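PDB 1F9V: kinesin-like protein KAR3 from Saccharomyces cerevisiae, which probably uses ATP hydrolysis to drive movement along microtubules, its kinesin motor domain binding ADP in this structure. Local coordinates for residues 127-141 against 216-230. The protein carries 2 engineered substitutions. Residues are numbered along the deposited sequence; the frame is centred on the assembly and turned at random.
Sequences KGWDYKVNCEFIEIY and ASHSIFIIHLSGSNA. Engineered in segment 216-230: Ala216 (natural residue Arg).
A side-chain bond between His224 and Glu136 runs along one face of an otherwise regular antiparallel pair in the central sheet of the kinesin motor domain. NE2 of His224 donates to OE1 of Glu136 over 2.6 Å, at 154° at the hydrogen, meeting the syn lone pair near the imidazole plane. The chain of Glu136, bent at chi2, carries the carboxylate diagonally past its own partner Ile222 to His224, which pairs with Asn134. Ser183 holds OE2 of Glu136 and Thr239 of strand 235-244 holds ND1 of His224, so both polar groups are anchored at each end; the carboxylate would probably favour the proton on NE2, and could help to stabilise a charged ring.

The backbones of strands 130-141 and 218-228 run at 159°, with paired N-H...O=C bonds at every second residue from Asp130-Ser228 to Ile140-His218. On the opposite face, beneath helix 192-199, the edge of Phe221 meets the face of Phe137: CD2 of Phe221 lies 3.7 Å from CG of Phe137, with the ring planes at 58°. Further along that face, CG2 of Val133 packs alongside CD2 of Leu225 at 3.8 Å, near helix 109-124.

Gly227 faces Tyr131, whose CD1 comes within 3.4 Å of the glycine CA; a CB there would collide with the ring. Beside them, CB of Asn229 sits 3.8 Å from the centroid of the six-membered ring of Trp129, almost directly above it, a CH-pi contact. An alanine in place of Trp129 would strip Asn229 of this indole face and is likely to leave its side chain freer to turn. On the face bearing Glu136, the curled Lys132 chain brings NZ to Ser226 O at 3.1 Å, from the side of the carbonyl plane opposite Lys132 N.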
ATOM      1  N   LYS A 127      -2.542   1.866 -31.212  1.00 27.42           N
ATOM      2  CA  LYS A 127      -2.774   0.439 -31.386  1.00 27.24           C
ATOM      3  C   LYS A 127      -4.274   0.167 -31.391  1.00 25.91           C
ATOM      4  O   LYS A 127      -4.706  -0.978 -31.295  1.00 26.28           O
ATOM      5  CB  LYS A 127      -2.101  -0.354 -30.263  1.00 29.02           C
ATOM      6  CG  LYS A 127      -0.715   0.149 -29.896  1.00 30.75           C
ATOM      7  CD  LYS A 127       0.355  -0.490 -30.768  1.00 33.06           C
ATOM      8  CE  LYS A 127       0.835  -1.812 -30.184  1.00 35.15           C
ATOM      9  NZ  LYS A 127      -0.073  -2.330 -29.112  1.00 36.16           N
ATOM     10  N   GLY A 128      -5.058   1.236 -31.493  1.00 25.23           N
ATOM     11  CA  GLY A 128      -6.503   1.105 -31.529  1.00 25.45           C
ATOM     12  C   GLY A 128      -7.180   0.899 -30.188  1.00 25.05           C
ATOM     13  O   GLY A 128      -8.360   0.552 -30.132  1.00 25.00           O
ATOM     14  N   TRP A 129      -6.448   1.123 -29.103  1.00 24.43           N
ATOM     15  CA  TRP A 129      -7.010   0.939 -27.770  1.00 23.78           C
ATOM     16  C   TRP A 129      -7.755   2.166 -27.256  1.00 22.48           C
ATOM     17  O   TRP A 129      -7.291   3.296 -27.385  1.00 22.44           O
ATOM     18  CB  TRP A 129      -5.902   0.570 -26.776  1.00 23.88           C
ATOM     19  CG  TRP A 129      -5.555  -0.883 -26.762  1.00 24.64           C
ATOM     20  CD1 TRP A 129      -4.455  -1.468 -27.317  1.00 25.30           C
ATOM     21  CD2 TRP A 129      -6.318  -1.942 -26.168  1.00 25.01           C
ATOM     22  NE1 TRP A 129      -4.485  -2.829 -27.108  1.00 25.83           N
ATOM     23  CE2 TRP A 129      -5.617  -3.147 -26.405  1.00 25.31           C
ATOM     24  CE3 TRP A 129      -7.528  -1.993 -25.459  1.00 24.74           C
ATOM     25  CZ2 TRP A 129      -6.085  -4.389 -25.957  1.00 24.22           C
ATOM     26  CZ3 TRP A 129      -7.991  -3.228 -25.014  1.00 24.32           C
ATOM     27  CH2 TRP A 129      -7.270  -4.408 -25.267  1.00 24.07           C
ATOM     28  N   ASP A 130      -8.926   1.931 -26.681  1.00 22.30           N
ATOM     29  CA  ASP A 130      -9.722   2.997 -26.104  1.00 22.37           C
ATOM     30  C   ASP A 130      -9.897   2.603 -24.648  1.00 22.00           C
ATOM     31  O   ASP A 130     -10.508   1.578 -24.348  1.00 22.95           O
ATOM     32  CB  ASP A 130     -11.085   3.091 -26.787  1.00 26.19           C
ATOM     33  CG  ASP A 130     -11.882   4.300 -26.330  1.00 28.95           C
ATOM     34  OD1 ASP A 130     -11.291   5.219 -25.726  1.00 30.91           O
ATOM     35  OD2 ASP A 130     -13.106   4.332 -26.575  1.00 32.09           O
ATOM     36  N   TYR A 131      -9.353   3.411 -23.745  1.00 18.91           N
ATOM     37  CA  TYR A 131      -9.440   3.122 -22.318  1.00 16.22           C
ATOM     38  C   TYR A 131     -10.287   4.141 -21.574  1.00 15.77           C
ATOM     39  O   TYR A 131     -10.210   5.342 -21.839  1.00 16.52           O
ATOM     40  CB  TYR A 131      -8.035   3.112 -21.694  1.00 14.86           C
ATOM     41  CG  TYR A 131      -7.230   1.854 -21.927  1.00 12.70           C
ATOM     42  CD1 TYR A 131      -7.313   0.773 -21.046  1.00 13.14           C
ATOM     43  CD2 TYR A 131      -6.351   1.758 -23.003  1.00 12.92           C
ATOM     44  CE1 TYR A 131      -6.536  -0.367 -21.230  1.00 13.63           C
ATOM     45  CE2 TYR A 131      -5.568   0.620 -23.196  1.00 13.48           C
ATOM     46  CZ  TYR A 131      -5.667  -0.437 -22.306  1.00 13.02           C
ATOM     47  OH  TYR A 131      -4.897  -1.556 -22.497  1.00 14.66           O
ATOM     48  N   LYS A 132     -11.091   3.658 -20.634  1.00 15.33           N
ATOM     49  CA  LYS A 132     -11.918   4.533 -19.817  1.00 17.07           C
ATOM     50  C   LYS A 132     -11.467   4.313 -18.384  1.00 15.19           C
ATOM     51  O   LYS A 132     -11.179   3.186 -17.995  1.00 15.89           O
ATOM     52  CB  LYS A 132     -13.401   4.187 -19.955  1.00 19.14           C
ATOM     53  CG  LYS A 132     -14.038   4.775 -21.202  1.00 21.77           C
ATOM     54  CD  LYS A 132     -13.749   3.901 -22.412  1.00 24.14           C
ATOM     55  CE  LYS A 132     -14.089   2.437 -22.141  1.00 24.15           C
ATOM     56  NZ  LYS A 132     -13.425   1.520 -23.108  1.00 24.96           N
ATOM     57  N   VAL A 133     -11.403   5.391 -17.614  1.00 14.15           N
ATOM     58  CA  VAL A 133     -10.953   5.321 -16.235  1.00 14.59           C
ATOM     59  C   VAL A 133     -11.968   5.879 -15.253  1.00 14.06           C
ATOM     60  O   VAL A 133     -12.468   6.989 -15.428  1.00 15.39           O
ATOM     61  CB  VAL A 133      -9.635   6.108 -16.057  1.00 14.52           C
ATOM     62  CG1 VAL A 133      -9.100   5.931 -14.639  1.00 13.72           C
ATOM     63  CG2 VAL A 133      -8.614   5.640 -17.084  1.00 15.40           C
ATOM     64  N   ASN A 134     -12.286   5.105 -14.225  1.00 12.85           N
ATOM     65  CA  ASN A 134     -13.208   5.578 -13.204  1.00 13.02           C
ATOM     66  C   ASN A 134     -12.633   5.179 -11.846  1.00 13.18           C
ATOM     67  O   ASN A 134     -11.893   4.202 -11.742  1.00 14.87           O
ATOM     68  CB  ASN A 134     -14.630   5.032 -13.437  1.00 12.91           C
ATOM     69  CG  ASN A 134     -14.764   3.561 -13.128  1.00 12.28           C
ATOM     70  OD1 ASN A 134     -15.432   3.178 -12.159  1.00 17.40           O
ATOM     71  ND2 ASN A 134     -14.152   2.722 -13.952  1.00 11.46           N
ATOM     72  N   CYS A 135     -12.948   5.948 -10.814  1.00 12.58           N
ATOM     73  CA  CYS A 135     -12.393   5.667  -9.499  1.00 12.74           C
ATOM     74  C   CYS A 135     -13.341   5.885  -8.336  1.00 12.92           C
ATOM     75  O   CYS A 135     -14.393   6.511  -8.473  1.00 13.11           O
ATOM     76  CB  CYS A 135     -11.152   6.542  -9.283  1.00 14.68           C
ATOM     77  SG  CYS A 135     -11.507   8.329  -9.150  1.00 17.52           S
ATOM     78  N   GLU A 136     -12.939   5.358  -7.186  1.00 10.49           N
ATOM     79  CA  GLU A 136     -13.671   5.510  -5.942  1.00 10.00           C
ATOM     80  C   GLU A 136     -12.600   5.792  -4.896  1.00  8.99           C
ATOM     81  O   GLU A 136     -11.447   5.379  -5.056  1.00  9.06           O
ATOM     82  CB  GLU A 136     -14.413   4.226  -5.563  1.00 10.41           C
ATOM     83  CG  GLU A 136     -15.503   3.805  -6.535  1.00 13.09           C
ATOM     84  CD  GLU A 136     -14.977   2.892  -7.619  1.00 14.72           C
ATOM     85  OE1 GLU A 136     -14.237   1.944  -7.284  1.00 15.82           O
ATOM     86  OE2 GLU A 136     -15.294   3.117  -8.806  1.00 15.72           O
ATOM     87  N   PHE A 137     -12.978   6.508  -3.848  1.00  8.95           N
ATOM     88  CA  PHE A 137     -12.063   6.824  -2.755  1.00  9.80           C
ATOM     89  C   PHE A 137     -12.850   6.594  -1.477  1.00  9.51           C
ATOM     90  O   PHE A 137     -13.765   7.360  -1.142  1.00  9.83           O
ATOM     91  CB  PHE A 137     -11.582   8.281  -2.844  1.00 10.50           C
ATOM     92  CG  PHE A 137     -10.343   8.572  -2.032  1.00 12.03           C
ATOM     93  CD1 PHE A 137      -9.588   7.544  -1.470  1.00 12.60           C
ATOM     94  CD2 PHE A 137      -9.938   9.883  -1.826  1.00 13.37           C
ATOM     95  CE1 PHE A 137      -8.445   7.823  -0.713  1.00 13.08           C
ATOM     96  CE2 PHE A 137      -8.802  10.171  -1.073  1.00 14.31           C
ATOM     97  CZ  PHE A 137      -8.057   9.136  -0.517  1.00 14.23           C
ATOM     98  N   ILE A 138     -12.504   5.522  -0.775  1.00  8.88           N
ATOM     99  CA  ILE A 138     -13.193   5.170   0.451  1.00  9.04           C
ATOM    100  C   ILE A 138     -12.215   5.005   1.598  1.00 10.62           C
ATOM    101  O   ILE A 138     -11.000   5.040   1.411  1.00  9.79           O
ATOM    102  CB  ILE A 138     -13.962   3.824   0.294  1.00 10.76           C
ATOM    103  CG1 ILE A 138     -12.968   2.680   0.066  1.00 10.68           C
ATOM    104  CG2 ILE A 138     -14.945   3.903  -0.882  1.00 10.91           C
ATOM    105  CD1 ILE A 138     -13.569   1.286   0.198  1.00 11.61           C
ATOM    106  N   GLU A 139     -12.764   4.831   2.790  1.00 11.06           N
ATOM    107  CA  GLU A 139     -11.950   4.582   3.959  1.00 11.31           C
ATOM    108  C   GLU A 139     -12.664   3.505   4.762  1.00 11.84           C
ATOM    109  O   GLU A 139     -13.885   3.364   4.679  1.00 11.31           O
ATOM    110  CB  GLU A 139     -11.787   5.850   4.804  1.00 13.64           C
ATOM    111  CG  GLU A 139     -12.781   5.955   5.935  1.00 17.88           C
ATOM    112  CD  GLU A 139     -12.606   7.204   6.773  1.00 19.96           C
ATOM    113  OE1 GLU A 139     -11.588   7.913   6.610  1.00 22.32           O
ATOM    114  OE2 GLU A 139     -13.502   7.470   7.600  1.00 21.19           O
ATOM    115  N   ILE A 140     -11.891   2.719   5.499  1.00 10.01           N
ATOM    116  CA  ILE A 140     -12.452   1.701   6.361  1.00  9.59           C
ATOM    117  C   ILE A 140     -12.045   2.142   7.758  1.00 10.28           C
ATOM    118  O   ILE A 140     -10.857   2.278   8.056  1.00 10.96           O
ATOM    119  CB  ILE A 140     -11.882   0.298   6.060  1.00  8.80           C
ATOM    120  CG1 ILE A 140     -12.462  -0.226   4.741  1.00  8.98           C
ATOM    121  CG2 ILE A 140     -12.249  -0.669   7.188  1.00 10.10           C
ATOM    122  CD1 ILE A 140     -11.821  -1.501   4.247  1.00  9.47           C
ATOM    123  N   TYR A 141     -13.037   2.409   8.597  1.00  9.88           N
ATOM    124  CA  TYR A 141     -12.803   2.840   9.969  1.00 10.23           C
ATOM    125  C   TYR A 141     -13.660   1.968  10.876  1.00 11.73           C
ATOM    126  O   TYR A 141     -14.886   1.913  10.723  1.00 10.49           O
ATOM    127  CB  TYR A 141     -13.183   4.311  10.152  1.00 11.30           C
ATOM    128  CG  TYR A 141     -13.008   4.783  11.576  1.00 12.75           C
ATOM    129  CD1 TYR A 141     -11.763   4.724  12.197  1.00 14.35           C
ATOM    130  CD2 TYR A 141     -14.094   5.241  12.319  1.00 15.17           C
ATOM    131  CE1 TYR A 141     -11.600   5.108  13.524  1.00 14.58           C
ATOM    132  CE2 TYR A 141     -13.941   5.629  13.656  1.00 15.49           C
ATOM    133  CZ  TYR A 141     -12.691   5.554  14.247  1.00 16.01           C
ATOM    134  OH  TYR A 141     -12.524   5.913  15.565  1.00 19.01           O
ATOM    135  N   ALA A 216      -6.165   6.512  11.945  1.00 11.37           N
ATOM    136  CA  ALA A 216      -6.793   5.335  12.543  1.00 10.49           C
ATOM    137  C   ALA A 216      -7.677   4.573  11.558  1.00  9.78           C
ATOM    138  O   ALA A 216      -8.443   3.696  11.947  1.00 10.20           O
ATOM    139  CB  ALA A 216      -7.614   5.743  13.760  1.00 11.11           C
ATOM    140  N   SER A 217      -7.566   4.896  10.280  1.00  9.90           N
ATOM    141  CA  SER A 217      -8.373   4.209   9.285  1.00 10.71           C
ATOM    142  C   SER A 217      -7.558   3.863   8.059  1.00 10.94           C
ATOM    143  O   SER A 217      -6.465   4.395   7.850  1.00 10.93           O
ATOM    144  CB  SER A 217      -9.563   5.080   8.874  1.00 13.02           C
ATOM    145  OG  SER A 217      -9.138   6.231   8.173  1.00 16.87           O
ATOM    146  N   HIS A 218      -8.086   2.945   7.258  1.00  9.77           N
ATOM    147  CA  HIS A 218      -7.437   2.556   6.019  1.00  9.28           C
ATOM    148  C   HIS A 218      -8.107   3.377   4.928  1.00 11.03           C
ATOM    149  O   HIS A 218      -9.330   3.356   4.800  1.00 11.90           O
ATOM    150  CB  HIS A 218      -7.668   1.080   5.705  1.00  8.73           C
ATOM    151  CG  HIS A 218      -7.282   0.149   6.807  1.00  9.75           C
ATOM    152  ND1 HIS A 218      -6.127   0.301   7.546  1.00  8.94           N
ATOM    153  CD2 HIS A 218      -7.882  -0.973   7.270  1.00  9.95           C
ATOM    154  CE1 HIS A 218      -6.034  -0.688   8.416  1.00 10.45           C
ATOM    155  NE2 HIS A 218      -7.086  -1.475   8.270  1.00 11.66           N
ATOM    156  N   SER A 219      -7.321   4.113   4.151  1.00  9.31           N
ATOM    157  CA  SER A 219      -7.873   4.905   3.062  1.00 10.71           C
ATOM    158  C   SER A 219      -7.531   4.151   1.783  1.00 10.42           C
ATOM    159  O   SER A 219      -6.379   3.768   1.561  1.00  9.93           O
ATOM    160  CB  SER A 219      -7.265   6.308   3.074  1.00 11.15           C
ATOM    161  OG  SER A 219      -7.563   6.950   4.302  1.00 12.11           O
ATOM    162  N   ILE A 220      -8.533   3.930   0.941  1.00  9.51           N
ATOM    163  CA  ILE A 220      -8.330   3.164  -0.281  1.00  9.54           C
ATOM    164  C   ILE A 220      -8.764   3.892  -1.548  1.00  9.86           C
ATOM    165  O   ILE A 220      -9.934   4.236  -1.703  1.00  9.96           O
ATOM    166  CB  ILE A 220      -9.093   1.810  -0.189  1.00 10.48           C
ATOM    167  CG1 ILE A 220      -8.729   1.107   1.122  1.00 11.74           C
ATOM    168  CG2 ILE A 220      -8.752   0.922  -1.373  1.00 11.21           C
ATOM    169  CD1 ILE A 220      -9.913   0.628   1.918  1.00 14.90           C
ATOM    170  N   PHE A 221      -7.810   4.132  -2.444  1.00  9.70           N
ATOM    171  CA  PHE A 221      -8.090   4.794  -3.716  1.00  9.20           C
ATOM    172  C   PHE A 221      -8.179   3.678  -4.760  1.00  9.39           C
ATOM    173  O   PHE A 221      -7.193   3.004  -5.066  1.00  9.09           O
ATOM    174  CB  PHE A 221      -6.963   5.780  -4.057  1.00 10.62           C
ATOM    175  CG  PHE A 221      -7.343   6.812  -5.081  1.00 12.01           C
ATOM    176  CD1 PHE A 221      -7.261   6.524  -6.437  1.00 13.12           C
ATOM    177  CD2 PHE A 221      -7.781   8.075  -4.689  1.00 14.10           C
ATOM    178  CE1 PHE A 221      -7.613   7.478  -7.394  1.00 13.66           C
ATOM    179  CE2 PHE A 221      -8.137   9.037  -5.640  1.00 13.55           C
ATOM    180  CZ  PHE A 221      -8.051   8.731  -6.996  1.00 12.47           C
ATOM    181  N   ILE A 222      -9.377   3.478  -5.299  1.00  8.75           N
ATOM    182  CA  ILE A 222      -9.604   2.423  -6.277  1.00  8.86           C
ATOM    183  C   ILE A 222      -9.736   2.988  -7.678  1.00  8.58           C
ATOM    184  O   ILE A 222     -10.513   3.911  -7.912  1.00  9.84           O
ATOM    185  CB  ILE A 222     -10.882   1.613  -5.922  1.00 10.27           C
ATOM    186  CG1 ILE A 222     -10.779   1.092  -4.484  1.00 10.57           C
ATOM    187  CG2 ILE A 222     -11.057   0.463  -6.896  1.00  9.69           C
ATOM    188  CD1 ILE A 222     -12.058   0.461  -3.942  1.00 12.48           C
ATOM    189  N   ILE A 223      -8.967   2.422  -8.600  1.00  7.98           N
ATOM    190  CA  ILE A 223      -8.961   2.848  -9.994  1.00 10.10           C
ATOM    191  C   ILE A 223      -9.289   1.668 -10.902  1.00 10.47           C
ATOM    192  O   ILE A 223      -8.700   0.594 -10.773  1.00 11.51           O
ATOM    193  CB  ILE A 223      -7.568   3.378 -10.406  1.00 10.39           C
ATOM    194  CG1 ILE A 223      -7.224   4.635  -9.601  1.00 11.76           C
ATOM    195  CG2 ILE A 223      -7.535   3.644 -11.908  1.00 10.99           C
ATOM    196  CD1 ILE A 223      -5.731   4.894  -9.471  1.00 13.26           C
ATOM    197  N   HIS A 224     -10.228   1.869 -11.822  1.00 10.32           N
ATOM    198  CA  HIS A 224     -10.596   0.817 -12.764  1.00 10.81           C
ATOM    199  C   HIS A 224     -10.185   1.252 -14.168  1.00 11.51           C
ATOM    200  O   HIS A 224     -10.491   2.365 -14.596  1.00 12.21           O
ATOM    201  CB  HIS A 224     -12.104   0.561 -12.706  1.00 10.97           C
ATOM    202  CG  HIS A 224     -12.627   0.375 -11.316  1.00 10.31           C
ATOM    203  ND1 HIS A 224     -12.444  -0.790 -10.602  1.00 11.93           N
ATOM    204  CD2 HIS A 224     -13.313   1.211 -10.502  1.00 11.25           C
ATOM    205  CE1 HIS A 224     -12.997  -0.665  -9.409  1.00 11.77           C
ATOM    206  NE2 HIS A 224     -13.531   0.539  -9.323  1.00 13.04           N
ATOM    207  N   LEU A 225      -9.465   0.383 -14.869  1.00 12.72           N
ATOM    208  CA  LEU A 225      -9.021   0.680 -16.224  1.00 13.76           C
ATOM    209  C   LEU A 225      -9.752  -0.242 -17.174  1.00 15.23           C
ATOM    210  O   LEU A 225      -9.467  -1.441 -17.212  1.00 14.31           O
ATOM    211  CB  LEU A 225      -7.519   0.435 -16.384  1.00 15.39           C
ATOM    212  CG  LEU A 225      -6.531   1.185 -15.497  1.00 17.51           C
ATOM    213  CD1 LEU A 225      -5.123   0.919 -16.017  1.00 17.35           C
ATOM    214  CD2 LEU A 225      -6.836   2.675 -15.500  1.00 18.02           C
ATOM    215  N   SER A 226     -10.682   0.317 -17.944  1.00 17.00           N
ATOM    216  CA  SER A 226     -11.448  -0.471 -18.902  1.00 19.23           C
ATOM    217  C   SER A 226     -11.045  -0.139 -20.337  1.00 19.81           C
ATOM    218  O   SER A 226     -11.320   0.955 -20.836  1.00 19.63           O
ATOM    219  CB  SER A 226     -12.944  -0.230 -18.709  1.00 18.82           C
ATOM    220  OG  SER A 226     -13.678  -1.138 -19.509  1.00 22.72           O
ATOM    221  N   GLY A 227     -10.390  -1.094 -20.990  1.00 20.74           N
ATOM    222  CA  GLY A 227      -9.944  -0.887 -22.354  1.00 23.02           C
ATOM    223  C   GLY A 227     -10.662  -1.726 -23.394  1.00 25.80           C
ATOM    224  O   GLY A 227     -10.954  -2.906 -23.181  1.00 24.89           O
ATOM    225  N   SER A 228     -10.952  -1.102 -24.529  1.00 27.34           N
ATOM    226  CA  SER A 228     -11.622  -1.780 -25.626  1.00 30.16           C
ATOM    227  C   SER A 228     -10.923  -1.405 -26.924  1.00 31.58           C
ATOM    228  O   SER A 228     -10.701  -0.228 -27.208  1.00 30.07           O
ATOM    229  CB  SER A 228     -13.094  -1.373 -25.687  1.00 31.05           C
ATOM    230  OG  SER A 228     -13.238   0.034 -25.597  1.00 32.50           O
ATOM    231  N   ASN A 229     -10.570  -2.418 -27.702  1.00 33.50           N
ATOM    232  CA  ASN A 229      -9.892  -2.206 -28.969  1.00 36.21           C
ATOM    233  C   ASN A 229     -10.810  -2.546 -30.142  1.00 38.01           C
ATOM    234  O   ASN A 229     -10.811  -3.678 -30.632  1.00 38.00           O
ATOM    235  CB  ASN A 229      -8.631  -3.069 -29.031  1.00 36.85           C
ATOM    236  CG  ASN A 229      -7.679  -2.628 -30.124  1.00 38.67           C
ATOM    237  OD1 ASN A 229      -6.472  -2.495 -29.898  1.00 39.52           O
ATOM    238  ND2 ASN A 229      -8.214  -2.398 -31.319  1.00 38.32           N
ATOM    239  N   ALA A 230     -11.591  -1.566 -30.587  1.00 39.61           N
ATOM    240  CA  ALA A 230     -12.506  -1.764 -31.707  1.00 41.01           C
ATOM    241  C   ALA A 230     -11.724  -2.125 -32.968  1.00 41.67           C
ATOM    242  O   ALA A 230     -10.557  -1.752 -33.112  1.00 42.72           O
ATOM    243  CB  ALA A 230     -13.328  -0.499 -31.940  1.00 41.79           C
TER
HETATM  244  O   HOH W   1     -11.398   1.245 -29.757  1.00 35.28           O
HETATM  245  O   HOH W   2     -10.069   0.892 -32.433  1.00 36.33           O
HETATM  246  O   HOH W   3      -9.273   8.642   5.604  1.00 20.78           O